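Long-range contacts in vacuolar aminopeptidase 1 (Saccharomyces cerevisiae, PDB 5JGF), which removes N-terminal amino acids, preferably neutral or hydrophobic ones, from peptides as a zinc-dependent dodecameric vacuolar enzyme and is the major cargo of the cytoplasm-to-vacuole targeting pathway: residues His39-Leu44 with Ala273-Ala278; Phe61-Asn66 with Gly310-Ser315; Lys77-Glu82 with Asp287-Val292; Val85-Ser90 with Thr333-Ser338; Thr386-Glu391 with Ser465-Phe470. All coordinates share one frame; numbering follows the deposited sequence.

From the N terminus, the chain passes the first halves of interactions 1 to 4 in order, at 39-44, 61-66, 77-82 and 85-90, before returning some 200 residues or more later. Interaction 1 closes first, at helix 261-278, and interaction 3 follows on strand 289-295, nested inside the loop of interaction 2, which ends on helix 312-324. Interaction 4 closes at the end of helix 331-336. Apart from that nesting, the first four loops cross one another; interactions 1, 2 and 4 join the mixed-sheet region to helices, and interaction 3 lays a loop on one strand. Interaction 5 follows in series, joining helix 383-396 to the C-terminal end; Tyr467 also touches Ser338 of interaction 4.

Interaction 1 of 5, residues His39-Leu44 with Ala273-Ala278; sequences HNFKYL and ALICYA
His39 and Ile275 meet at about a right angle, the methyl CG2 of Ile275 sitting over the centre of the imidazole face. This is a CH-pi contact between the end of helix 25-38 and helix 261-278 in the mixed alpha/beta fold of an M18 aminopeptidase: CG2 lies 3.7 Å from the centroid of the His39 ring and only 8° off its normal. An aromatic ring suits the place because its flat face accepts a methyl group while ND1, at the ring edge, can still reach a water. Helix 25-38 ends in a Schellman motif with Asn40, at positive phi, as the C-prime residue, and this turn brings Phe41 round to helix 261-278.

The Phe41 ring is presented differently. Its CG stands beside the backbone N, opposite the carbonyl carbon (chi1 -83°), and the ring reaches Ala278 with its rim: CZ is 3.7 Å from Ala278 CB, near the ring plane. The short side chain of alanine lets the ring edge come close to the helix. Leu274 CD2 and Ile275 CD1 approach the same ring obliquely at longer range, and Ile74 of strand 69-76 also packs on Phe41. A water completes the junction, donating to Ile275 O at 2.8 Å and receiving a weak bond from His39 ND1 at 3.1 Å.

Interaction 2 of 5, residues Phe61-Asn66 with Gly310-Ser315; sequences FYTIRN and GGLLES
The start of helix 312-324, with Gly311 at its N-cap position, is joined here to the end of strand 58-65 through Arg65 and Leu312. The Arg65 chain is extended with CG anti to the backbone N (chi1 175°) and then bends at chi3 (-64°), which turns the guanidinium toward Gly310. NH1 donates to Gly310 O at 3.0 Å with an N-H...O angle of 154°; the oxygen lies in the guanidinium plane, although the nitrogen stands above the plane of the carbonyl. A water links Arg65 NH2, 2.9 Å away, to the same Gly310 O. An apolar leucine can cover one guanidinium face: Leu312 CD1 comes 3.8 Å from Arg65 NH2. The same methyl touches Thr63 CG2. NH1 bonds Arg305 O as well, and NH2 forms a salt bridge with Glu46. With two carbonyls, a water and a carboxylate as partners and leucine over a face, the buried cation is fixed in position and rotation, and its charge is probably balanced largely by Glu46.

Interaction 3 of 5, residues Lys77-Glu82 with Asp287-Val292; sequences KNWRAE and DLFSTV
The indole of Trp79 has different neighbours on its two faces. Phe289 covers one, while the backbone N of Ala81 lies above the other, toward the rim. On the Phe289 side the five-membered ring receives a CH-pi contact from Phe289 CB, 3.7 Å from its centroid, and the six-membered ring meets the phenyl edge in a T-shaped pair, with centroids 5.2 Å apart and planes at 87°. The Phe289 chi1 of -169° sets CG anti to the backbone N, turning the ring's edge to the face of the benzene half while CB faces the pyrrole half. Tryptophan has a face broad enough to take both contacts at once.

At the indole edge, near its plane, lies Asp287 O, 3.4 Å from Trp79 CD1. This buried carbonyl has no conventional hydrogen-bond partner, but Trp79 CA approaches it at 3.5 Å in a CH...O contact. The indole NE1 is bonded to Gly84 O, which, with the packing on both faces, would limit the ring's rotation. Asn78 packs alongside Asp287, their CB atoms 3.9 Å apart. The loop between strands 69-76 and 86-91 thus folds over the start of strand 289-295, against helix 312-324, where Ser321 and Phe324 touch Trp79 and Ser320 touches Phe289.

Interaction 4 of 5, residues Val85-Ser90 with Thr333-Ser338; sequences VGVIGS and TVWANS
Val85 overlaps Val334 through one methyl on each side, CG2 to CG1 at 3.6 Å, where Val85 leads into strand 86-91 and meets the last turn of helix 331-336 in this alpha/beta fold. The helix leads through Ser338 into strand 339-347, the parallel neighbour of 86-91 in the mixed sheet. Branching at CB keeps both valine methyls close to the backbone, as befits a tight junction of strand and helix. Trp335 turns the CZ3 edge of its six-membered ring to the strand: CZ3 lies 4.3 Å from Val87 CG2, near the ring plane, and Val85 CB approaches obliquely. Leu313 and Val317 of helix 312-324 pack on this indole too.

Ser338 supplies the polar link. Its chi1 of -56° sets OG beside its own backbone N, within reach of both Val85 N and Val334 O. OG accepts from Val85 N at 2.7 Å, with an N-H...O angle of 146°, and donates to Val334 O at 2.6 Å. Asn337 N reaches that same carbonyl oxygen from the opposite face of its plane.

Interaction 5 of 5, residues Thr386-Glu391 with Ser465-Phe470; sequences TALVEE and SVYDEF
Leu388 reaches between Val466 and Tyr467 where helix 383-396 packs against the C-terminal end of helix 448-468. Its CG is anti to the backbone N (chi1 179°), while chi2, at 145°, departs from the usual staggered values; the outcome places CD1 3.4 Å from Tyr467 CD1, a close approach oblique to the ring, with the two side chains crossing at about a right angle. Leu388 CG meanwhile lies 4.1 Å from Val466 CG1. The same valine methyl meets Glu391 CG at 3.7 Å. A chi1 of 172° puts that CG against the valine, and the bend at chi2 turns the carboxylate on to its partners.

Phe470, the last residue modelled, lays its rim against the first turns of the other helix. Ala387 CB sits at the ring edge, near its plane, 3.8 Å from CE2, and CZ comes 3.7 Å from Leu388 N. With just a methyl as side chain, Ala387 admits the phenyl to the helix backbone. Between the two segments the contact is apolar and rests on shape, whereas the Glu391 carboxylate is paired with Arg394 and Arg395 of its own helix and with Lys141 of a neighbouring subunit, combining hydrophobic packing with charge pairing.

Interaction 1 of 5, residues His39-Leu44 with Ala273-Ala278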
# COMPACT_ATOMS: atom_id res chain seq x y z
N HIS D 39 27.63 53.85 -28.63
CA HIS D 39 27.70 53.54 -30.05
C HIS D 39 26.73 54.34 -30.89
O HIS D 39 26.31 53.92 -31.97
CB HIS D 39 27.54 52.03 -30.25
CG HIS D 39 28.75 51.25 -29.83
ND1 HIS D 39 29.82 51.03 -30.67
CD2 HIS D 39 29.10 50.72 -28.63
CE1 HIS D 39 30.77 50.40 -30.01
NE2 HIS D 39 30.36 50.20 -28.77
N ASN D 40 26.37 55.50 -30.37
CA ASN D 40 25.50 56.44 -31.05
C ASN D 40 24.07 56.03 -31.39
O ASN D 40 23.53 56.42 -32.42
CB ASN D 40 26.20 56.94 -32.31
CG ASN D 40 27.58 57.50 -32.01
OD1 ASN D 40 28.60 56.93 -32.42
ND2 ASN D 40 27.62 58.60 -31.28
N PHE D 41 23.45 55.23 -30.52
CA PHE D 41 22.06 54.85 -30.71
C PHE D 41 21.31 55.90 -29.89
O PHE D 41 21.67 56.16 -28.75
CB PHE D 41 21.76 53.45 -30.16
CG PHE D 41 22.12 52.33 -31.09
CD1 PHE D 41 23.44 52.02 -31.37
CD2 PHE D 41 21.11 51.56 -31.69
CE1 PHE D 41 23.77 50.96 -32.23
CE2 PHE D 41 21.42 50.51 -32.55
CZ PHE D 41 22.76 50.21 -32.81
N LYS D 42 20.28 56.50 -30.48
CA LYS D 42 19.52 57.53 -29.79
C LYS D 42 18.37 56.96 -28.98
O LYS D 42 17.54 56.21 -29.49
CB LYS D 42 18.98 58.52 -30.82
CG LYS D 42 18.07 59.61 -30.28
CD LYS D 42 17.51 60.44 -31.43
CE LYS D 42 16.51 61.48 -30.96
NZ LYS D 42 15.88 62.16 -32.13
N TYR D 43 18.31 57.32 -27.70
CA TYR D 43 17.24 56.84 -26.84
C TYR D 43 15.93 57.57 -27.10
O TYR D 43 15.90 58.80 -27.20
CB TYR D 43 17.60 57.01 -25.36
CG TYR D 43 16.44 56.73 -24.43
CD1 TYR D 43 15.65 57.77 -23.93
CD2 TYR D 43 16.09 55.42 -24.10
CE1 TYR D 43 14.55 57.51 -23.11
CE2 TYR D 43 14.99 55.16 -23.29
CZ TYR D 43 14.22 56.20 -22.80
OH TYR D 43 13.14 55.94 -22.00
N LEU D 44 14.85 56.80 -27.22
CA LEU D 44 13.52 57.34 -27.45
C LEU D 44 12.59 56.89 -26.33
O LEU D 44 12.53 55.70 -26.02
CB LEU D 44 12.97 56.84 -28.79
CG LEU D 44 13.76 57.15 -30.06
CD1 LEU D 44 13.02 56.55 -31.25
CD2 LEU D 44 13.91 58.66 -30.24
N ALA D 273 26.65 41.53 -31.16
CA ALA D 273 26.60 41.31 -32.60
C ALA D 273 25.96 42.52 -33.28
O ALA D 273 26.44 42.98 -34.31
CB ALA D 273 25.82 40.05 -32.92
N LEU D 274 24.88 43.02 -32.69
CA LEU D 274 24.18 44.18 -33.25
C LEU D 274 25.10 45.40 -33.30
O LEU D 274 25.14 46.12 -34.29
CB LEU D 274 22.94 44.52 -32.42
CG LEU D 274 22.17 45.75 -32.92
CD1 LEU D 274 21.50 45.41 -34.24
CD2 LEU D 274 21.13 46.18 -31.90
N ILE D 275 25.83 45.62 -32.21
CA ILE D 275 26.75 46.75 -32.12
C ILE D 275 27.89 46.63 -33.13
O ILE D 275 28.24 47.60 -33.80
CB ILE D 275 27.31 46.90 -30.68
CG1 ILE D 275 26.48 47.92 -29.90
CG2 ILE D 275 28.77 47.35 -30.70
CD1 ILE D 275 25.00 47.63 -29.87
N CYS D 276 28.47 45.44 -33.23
CA CYS D 276 29.56 45.21 -34.18
C CYS D 276 29.05 45.44 -35.59
O CYS D 276 29.75 46.02 -36.43
CB CYS D 276 30.08 43.77 -34.07
SG CYS D 276 31.00 43.43 -32.55
N TYR D 277 27.84 44.97 -35.85
CA TYR D 277 27.21 45.13 -37.16
C TYR D 277 26.90 46.59 -37.45
O TYR D 277 27.16 47.08 -38.56
CB TYR D 277 25.93 44.28 -37.21
CG TYR D 277 24.98 44.64 -38.33
CD1 TYR D 277 23.84 45.39 -38.09
CD2 TYR D 277 25.23 44.22 -39.64
CE1 TYR D 277 22.95 45.71 -39.11
CE2 TYR D 277 24.35 44.53 -40.67
CZ TYR D 277 23.22 45.28 -40.40
OH TYR D 277 22.35 45.60 -41.42
N ALA D 278 26.37 47.28 -36.46
CA ALA D 278 26.00 48.69 -36.59
C ALA D 278 27.19 49.58 -36.94
O ALA D 278 27.02 50.62 -37.59
CB ALA D 278 25.35 49.17 -35.30
O HOH W 1 28.40 50.36 -33.31

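Interaction 2 of 5, residues Phe61-Asn66 with Gly310-Ser315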
# COMPACT_ATOMS: atom_id res chain seq x y z
N PHE D 61 18.36 53.75 -33.01
CA PHE D 61 17.64 54.12 -31.80
C PHE D 61 17.41 52.93 -30.87
O PHE D 61 17.73 51.79 -31.19
CB PHE D 61 16.26 54.70 -32.13
CG PHE D 61 16.25 55.64 -33.31
CD1 PHE D 61 16.24 55.14 -34.61
CD2 PHE D 61 16.24 57.01 -33.12
CE1 PHE D 61 16.21 56.01 -35.70
CE2 PHE D 61 16.21 57.89 -34.21
CZ PHE D 61 16.20 57.38 -35.50
N TYR D 62 16.83 53.23 -29.71
CA TYR D 62 16.46 52.21 -28.75
C TYR D 62 15.51 52.83 -27.75
O TYR D 62 15.51 54.04 -27.55
CB TYR D 62 17.69 51.61 -28.03
CG TYR D 62 18.31 52.47 -26.95
CD1 TYR D 62 19.25 53.46 -27.26
CD2 TYR D 62 18.00 52.26 -25.60
CE1 TYR D 62 19.85 54.21 -26.25
CE2 TYR D 62 18.60 53.00 -24.60
CZ TYR D 62 19.52 53.98 -24.93
OH TYR D 62 20.12 54.71 -23.93
N THR D 63 14.66 52.00 -27.16
CA THR D 63 13.71 52.47 -26.16
C THR D 63 13.68 51.45 -25.05
O THR D 63 14.14 50.32 -25.21
CB THR D 63 12.30 52.66 -26.76
OG1 THR D 63 11.46 53.30 -25.79
CG2 THR D 63 11.69 51.32 -27.16
N ILE D 64 13.13 51.84 -23.91
CA ILE D 64 13.05 50.95 -22.76
C ILE D 64 11.68 51.03 -22.12
O ILE D 64 11.08 52.10 -22.06
CB ILE D 64 14.11 51.32 -21.71
CG1 ILE D 64 15.51 51.24 -22.33
CG2 ILE D 64 14.01 50.39 -20.50
CD1 ILE D 64 16.62 51.74 -21.43
N ARG D 65 11.18 49.89 -21.67
CA ARG D 65 9.89 49.84 -21.01
C ARG D 65 10.09 49.21 -19.63
O ARG D 65 10.75 48.18 -19.51
CB ARG D 65 8.90 48.99 -21.82
CG ARG D 65 7.55 48.81 -21.11
CD ARG D 65 6.61 47.95 -21.93
NE ARG D 65 6.25 48.57 -23.20
CZ ARG D 65 5.47 48.00 -24.12
NH1 ARG D 65 4.96 46.80 -23.90
NH2 ARG D 65 5.20 48.65 -25.24
N ASN D 66 9.54 49.85 -18.60
CA ASN D 66 9.61 49.33 -17.24
C ASN D 66 11.04 49.21 -16.70
O ASN D 66 11.25 48.73 -15.59
CB ASN D 66 8.93 47.96 -17.18
CG ASN D 66 8.53 47.55 -15.78
OD1 ASN D 66 7.70 48.20 -15.15
ND2 ASN D 66 9.12 46.46 -15.28
N GLY D 310 3.85 41.40 -24.29
CA GLY D 310 3.56 42.82 -24.11
C GLY D 310 3.72 43.61 -25.40
O GLY D 310 3.36 44.79 -25.47
N GLY D 311 4.29 42.97 -26.42
CA GLY D 311 4.45 43.58 -27.73
C GLY D 311 5.36 44.77 -27.98
O GLY D 311 5.06 45.58 -28.87
N LEU D 312 6.46 44.91 -27.25
CA LEU D 312 7.35 46.04 -27.50
C LEU D 312 7.92 46.00 -28.92
O LEU D 312 8.08 47.04 -29.56
CB LEU D 312 8.50 46.07 -26.48
CG LEU D 312 9.49 47.23 -26.67
CD1 LEU D 312 8.74 48.57 -26.55
CD2 LEU D 312 10.60 47.14 -25.63
N LEU D 313 8.21 44.80 -29.42
CA LEU D 313 8.75 44.65 -30.76
C LEU D 313 7.78 45.20 -31.80
O LEU D 313 8.16 46.02 -32.64
CB LEU D 313 9.02 43.18 -31.07
CG LEU D 313 9.37 42.85 -32.53
CD1 LEU D 313 10.71 43.48 -32.89
CD2 LEU D 313 9.42 41.35 -32.72
N GLU D 314 6.54 44.74 -31.73
CA GLU D 314 5.50 45.18 -32.65
C GLU D 314 5.30 46.69 -32.56
O GLU D 314 5.09 47.36 -33.56
CB GLU D 314 4.17 44.46 -32.34
CG GLU D 314 4.21 42.93 -32.46
CD GLU D 314 4.56 42.23 -31.16
OE1 GLU D 314 5.71 42.35 -30.69
OE2 GLU D 314 3.68 41.55 -30.59
N SER D 315 5.38 47.21 -31.34
CA SER D 315 5.22 48.64 -31.11
C SER D 315 6.33 49.44 -31.80
O SER D 315 6.07 50.42 -32.49
CB SER D 315 5.24 48.95 -29.62
OG SER D 315 5.20 50.35 -29.39
O HOH W 2 2.98 47.66 -26.76

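Interaction 3 of 5, residues Lys77-Glu82 with Asp287-Val292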
# COMPACT_ATOMS: atom_id res chain seq x y z
N LYS D 77 17.44 54.50 -44.34
CA LYS D 77 16.73 55.53 -45.08
C LYS D 77 15.97 54.95 -46.26
O LYS D 77 14.90 55.44 -46.63
CB LYS D 77 17.72 56.59 -45.58
CG LYS D 77 17.10 57.65 -46.48
CD LYS D 77 18.16 58.62 -46.97
CE LYS D 77 17.58 59.62 -47.96
NZ LYS D 77 18.63 60.50 -48.54
N ASN D 78 16.52 53.89 -46.86
CA ASN D 78 15.89 53.27 -48.02
C ASN D 78 15.05 52.04 -47.71
O ASN D 78 14.69 51.28 -48.61
CB ASN D 78 16.97 52.91 -49.04
CG ASN D 78 17.75 54.13 -49.50
OD1 ASN D 78 17.16 55.16 -49.81
ND2 ASN D 78 19.07 54.01 -49.54
N TRP D 79 14.72 51.84 -46.44
CA TRP D 79 13.91 50.69 -46.06
C TRP D 79 12.49 50.81 -46.60
O TRP D 79 11.94 51.91 -46.71
CB TRP D 79 13.84 50.56 -44.53
CG TRP D 79 12.95 49.44 -44.07
CD1 TRP D 79 13.23 48.10 -44.12
CD2 TRP D 79 11.62 49.56 -43.54
NE1 TRP D 79 12.15 47.38 -43.65
CE2 TRP D 79 11.15 48.24 -43.29
CE3 TRP D 79 10.78 50.64 -43.26
CZ2 TRP D 79 9.88 47.99 -42.77
CZ3 TRP D 79 9.51 50.39 -42.74
CH2 TRP D 79 9.08 49.07 -42.50
N ARG D 80 11.90 49.67 -46.95
CA ARG D 80 10.53 49.62 -47.43
C ARG D 80 9.92 48.34 -46.87
O ARG D 80 10.64 47.39 -46.58
CB ARG D 80 10.47 49.64 -48.96
CG ARG D 80 11.24 48.55 -49.66
CD ARG D 80 11.45 48.91 -51.13
NE ARG D 80 12.28 47.92 -51.83
CZ ARG D 80 11.82 46.80 -52.37
NH1 ARG D 80 10.52 46.51 -52.31
NH2 ARG D 80 12.65 45.97 -52.98
N ALA D 81 8.60 48.34 -46.71
CA ALA D 81 7.87 47.20 -46.16
C ALA D 81 8.30 45.83 -46.65
O ALA D 81 8.44 44.89 -45.86
CB ALA D 81 6.38 47.39 -46.40
N GLU D 82 8.49 45.69 -47.96
CA GLU D 82 8.88 44.42 -48.54
C GLU D 82 10.22 43.88 -48.04
O GLU D 82 10.50 42.69 -48.18
CB GLU D 82 8.88 44.53 -50.07
CG GLU D 82 7.52 44.89 -50.66
CD GLU D 82 7.13 46.36 -50.48
OE1 GLU D 82 5.93 46.67 -50.67
OE2 GLU D 82 8.00 47.21 -50.18
N ASP D 287 18.93 49.77 -46.64
CA ASP D 287 17.51 49.54 -46.91
C ASP D 287 16.96 48.48 -45.95
O ASP D 287 15.94 47.85 -46.23
CB ASP D 287 17.30 49.08 -48.36
CG ASP D 287 18.03 47.79 -48.69
OD1 ASP D 287 17.89 47.31 -49.84
OD2 ASP D 287 18.74 47.25 -47.82
N LEU D 288 17.64 48.31 -44.82
CA LEU D 288 17.21 47.32 -43.84
C LEU D 288 16.66 47.91 -42.54
O LEU D 288 16.88 49.08 -42.23
CB LEU D 288 18.38 46.39 -43.49
CG LEU D 288 19.02 45.61 -44.64
CD1 LEU D 288 20.28 44.92 -44.14
CD2 LEU D 288 18.03 44.59 -45.19
N PHE D 289 15.93 47.08 -41.80
CA PHE D 289 15.36 47.44 -40.51
C PHE D 289 15.78 46.25 -39.65
O PHE D 289 15.31 45.13 -39.85
CB PHE D 289 13.82 47.52 -40.61
CG PHE D 289 13.15 48.14 -39.40
CD1 PHE D 289 11.85 48.64 -39.51
CD2 PHE D 289 13.79 48.21 -38.17
CE1 PHE D 289 11.20 49.20 -38.40
CE2 PHE D 289 13.15 48.77 -37.05
CZ PHE D 289 11.86 49.26 -37.17
N SER D 290 16.70 46.49 -38.71
CA SER D 290 17.23 45.44 -37.84
C SER D 290 16.98 45.77 -36.37
O SER D 290 16.96 46.93 -35.98
CB SER D 290 18.74 45.29 -38.06
OG SER D 290 19.04 45.07 -39.43
N THR D 291 16.79 44.73 -35.56
CA THR D 291 16.56 44.97 -34.14
C THR D 291 16.87 43.79 -33.24
O THR D 291 16.76 42.63 -33.65
CB THR D 291 15.09 45.37 -33.86
OG1 THR D 291 14.88 45.45 -32.44
CG2 THR D 291 14.13 44.33 -34.42
N VAL D 292 17.27 44.11 -32.02
CA VAL D 292 17.50 43.12 -30.99
C VAL D 292 16.57 43.63 -29.90
O VAL D 292 16.72 44.76 -29.44
CB VAL D 292 18.93 43.10 -30.44
CG1 VAL D 292 18.98 42.25 -29.17
CG2 VAL D 292 19.88 42.52 -31.48

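Interaction 4 of 5, residues Val85-Ser90 with Thr333-Ser338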
# COMPACT_ATOMS: atom_id res chain seq x y z
N VAL D 85 11.73 42.90 -41.48
CA VAL D 85 12.56 43.26 -40.35
C VAL D 85 13.40 42.05 -39.92
O VAL D 85 12.89 40.93 -39.88
CB VAL D 85 11.70 43.72 -39.14
CG1 VAL D 85 12.58 44.20 -38.01
CG2 VAL D 85 10.74 44.82 -39.58
N GLY D 86 14.67 42.29 -39.62
CA GLY D 86 15.56 41.24 -39.16
C GLY D 86 15.58 41.37 -37.66
O GLY D 86 16.12 42.34 -37.12
N VAL D 87 15.01 40.39 -36.96
CA VAL D 87 14.89 40.45 -35.51
C VAL D 87 15.56 39.35 -34.69
O VAL D 87 15.58 38.18 -35.09
CB VAL D 87 13.40 40.41 -35.09
CG1 VAL D 87 13.28 40.55 -33.58
CG2 VAL D 87 12.60 41.48 -35.82
N ILE D 88 16.09 39.73 -33.54
CA ILE D 88 16.63 38.76 -32.60
C ILE D 88 15.94 39.10 -31.28
O ILE D 88 16.06 40.22 -30.78
CB ILE D 88 18.15 38.84 -32.37
CG1 ILE D 88 18.91 38.48 -33.65
CG2 ILE D 88 18.55 37.85 -31.26
CD1 ILE D 88 20.42 38.43 -33.47
N GLY D 89 15.18 38.15 -30.75
CA GLY D 89 14.50 38.38 -29.49
C GLY D 89 15.03 37.46 -28.41
O GLY D 89 15.14 36.26 -28.63
N SER D 90 15.37 38.02 -27.26
CA SER D 90 15.90 37.24 -26.14
C SER D 90 15.34 37.78 -24.84
O SER D 90 14.71 38.84 -24.82
CB SER D 90 17.43 37.34 -26.11
OG SER D 90 18.01 36.83 -27.30
N THR D 333 2.56 43.25 -44.65
CA THR D 333 3.58 42.97 -45.66
C THR D 333 4.95 42.96 -44.99
O THR D 333 5.80 42.14 -45.33
CB THR D 333 3.56 44.04 -46.77
OG1 THR D 333 2.36 43.89 -47.54
CG2 THR D 333 4.77 43.88 -47.68
N VAL D 334 5.14 43.86 -44.03
CA VAL D 334 6.40 43.94 -43.30
C VAL D 334 6.73 42.62 -42.62
O VAL D 334 7.79 42.03 -42.83
CB VAL D 334 6.36 45.05 -42.23
CG1 VAL D 334 7.61 44.99 -41.35
CG2 VAL D 334 6.23 46.42 -42.90
N TRP D 335 5.81 42.14 -41.79
CA TRP D 335 6.04 40.89 -41.07
C TRP D 335 6.09 39.66 -41.96
O TRP D 335 6.84 38.73 -41.69
CB TRP D 335 4.98 40.74 -39.97
CG TRP D 335 5.18 41.74 -38.87
CD1 TRP D 335 4.31 42.71 -38.47
CD2 TRP D 335 6.35 41.89 -38.06
NE1 TRP D 335 4.87 43.46 -37.46
CE2 TRP D 335 6.12 42.98 -37.19
CE3 TRP D 335 7.58 41.21 -37.98
CZ2 TRP D 335 7.07 43.41 -36.25
CZ3 TRP D 335 8.52 41.64 -37.05
CH2 TRP D 335 8.26 42.73 -36.20
N ALA D 336 5.31 39.66 -43.04
CA ALA D 336 5.32 38.52 -43.95
C ALA D 336 6.72 38.36 -44.55
O ALA D 336 7.12 37.26 -44.92
CB ALA D 336 4.29 38.72 -45.06
N ASN D 337 7.46 39.46 -44.63
CA ASN D 337 8.81 39.44 -45.19
C ASN D 337 9.91 39.48 -44.13
O ASN D 337 11.08 39.68 -44.46
CB ASN D 337 9.00 40.63 -46.13
CG ASN D 337 8.27 40.46 -47.45
OD1 ASN D 337 8.68 39.65 -48.29
ND2 ASN D 337 7.18 41.20 -47.63
N SER D 338 9.55 39.26 -42.87
CA SER D 338 10.52 39.31 -41.78
C SER D 338 10.99 37.94 -41.28
O SER D 338 10.37 36.91 -41.55
CB SER D 338 9.93 40.07 -40.59
OG SER D 338 9.51 41.38 -40.95

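Interaction 5 of 5, residues Thr386-Glu391 with Ser465-Phe470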
# COMPACT_ATOMS: atom_id res chain seq x y z
N THR D 386 14.59 26.39 -40.71
CA THR D 386 15.74 25.52 -40.49
C THR D 386 16.67 25.64 -41.69
O THR D 386 17.88 25.80 -41.54
CB THR D 386 15.30 24.05 -40.32
OG1 THR D 386 14.51 23.92 -39.13
CG2 THR D 386 16.52 23.13 -40.21
N ALA D 387 16.09 25.57 -42.88
CA ALA D 387 16.87 25.68 -44.11
C ALA D 387 17.57 27.03 -44.20
O ALA D 387 18.74 27.11 -44.59
CB ALA D 387 15.96 25.48 -45.33
N LEU D 388 16.86 28.09 -43.83
CA LEU D 388 17.43 29.43 -43.87
C LEU D 388 18.64 29.57 -42.96
O LEU D 388 19.66 30.13 -43.36
CB LEU D 388 16.37 30.47 -43.49
CG LEU D 388 16.87 31.92 -43.48
CD1 LEU D 388 15.77 32.85 -43.95
CD2 LEU D 388 17.34 32.30 -42.08
N VAL D 389 18.53 29.05 -41.74
CA VAL D 389 19.64 29.13 -40.80
C VAL D 389 20.82 28.28 -41.27
O VAL D 389 21.98 28.68 -41.12
CB VAL D 389 19.21 28.68 -39.38
CG1 VAL D 389 20.43 28.47 -38.49
CG2 VAL D 389 18.30 29.73 -38.77
N GLU D 390 20.54 27.12 -41.84
CA GLU D 390 21.62 26.26 -42.31
C GLU D 390 22.31 26.88 -43.53
O GLU D 390 23.53 26.77 -43.68
CB GLU D 390 21.09 24.85 -42.60
CG GLU D 390 20.44 24.24 -41.35
CD GLU D 390 20.05 22.77 -41.48
OE1 GLU D 390 19.46 22.39 -42.51
OE2 GLU D 390 20.33 22.01 -40.53
N GLU D 391 21.54 27.54 -44.39
CA GLU D 391 22.12 28.19 -45.57
C GLU D 391 22.95 29.38 -45.10
O GLU D 391 24.07 29.61 -45.56
CB GLU D 391 21.01 28.65 -46.52
CG GLU D 391 21.47 29.50 -47.70
CD GLU D 391 22.45 28.77 -48.60
OE1 GLU D 391 22.16 27.61 -48.97
OE2 GLU D 391 23.49 29.36 -48.95
N SER D 465 19.58 38.71 -47.79
CA SER D 465 20.03 38.10 -49.03
C SER D 465 19.68 36.62 -49.12
O SER D 465 19.34 36.11 -50.18
CB SER D 465 21.55 38.27 -49.18
OG SER D 465 22.01 37.65 -50.37
N VAL D 466 19.76 35.92 -47.99
CA VAL D 466 19.44 34.50 -47.96
C VAL D 466 17.94 34.24 -48.08
O VAL D 466 17.51 33.38 -48.84
CB VAL D 466 19.95 33.83 -46.66
CG1 VAL D 466 19.45 32.39 -46.57
CG2 VAL D 466 21.47 33.85 -46.62
N TYR D 467 17.14 35.00 -47.33
CA TYR D 467 15.70 34.81 -47.36
C TYR D 467 15.15 35.14 -48.75
O TYR D 467 14.08 34.66 -49.12
CB TYR D 467 15.02 35.67 -46.29
CG TYR D 467 13.61 35.23 -45.93
CD1 TYR D 467 13.26 33.88 -45.94
CD2 TYR D 467 12.66 36.15 -45.51
CE1 TYR D 467 11.98 33.46 -45.55
CE2 TYR D 467 11.39 35.75 -45.11
CZ TYR D 467 11.06 34.40 -45.13
OH TYR D 467 9.81 33.99 -44.72
N ASP D 468 15.88 35.94 -49.52
CA ASP D 468 15.45 36.28 -50.87
C ASP D 468 15.41 35.03 -51.76
O ASP D 468 14.57 34.92 -52.65
CB ASP D 468 16.39 37.29 -51.52
CG ASP D 468 16.18 38.70 -51.01
OD1 ASP D 468 15.08 39.00 -50.51
OD2 ASP D 468 17.12 39.52 -51.13
N GLU D 469 16.33 34.11 -51.49
CA GLU D 469 16.43 32.87 -52.25
C GLU D 469 15.23 31.95 -52.09
O GLU D 469 15.04 31.03 -52.88
CB GLU D 469 17.72 32.10 -51.86
CG GLU D 469 19.02 32.82 -52.17
CD GLU D 469 19.11 33.25 -53.64
OE1 GLU D 469 18.45 32.62 -54.49
OE2 GLU D 469 19.84 34.20 -53.97
N PHE D 470 14.42 32.18 -51.06
CA PHE D 470 13.24 31.37 -50.84
C PHE D 470 12.03 31.97 -51.54
O PHE D 470 11.99 33.21 -51.72
CB PHE D 470 12.96 31.24 -49.34
CG PHE D 470 13.98 30.42 -48.60
CD1 PHE D 470 15.24 30.94 -48.33
CD2 PHE D 470 13.69 29.12 -48.19
CE1 PHE D 470 16.20 30.18 -47.67
CE2 PHE D 470 14.65 28.35 -47.53
CZ PHE D 470 15.90 28.88 -47.27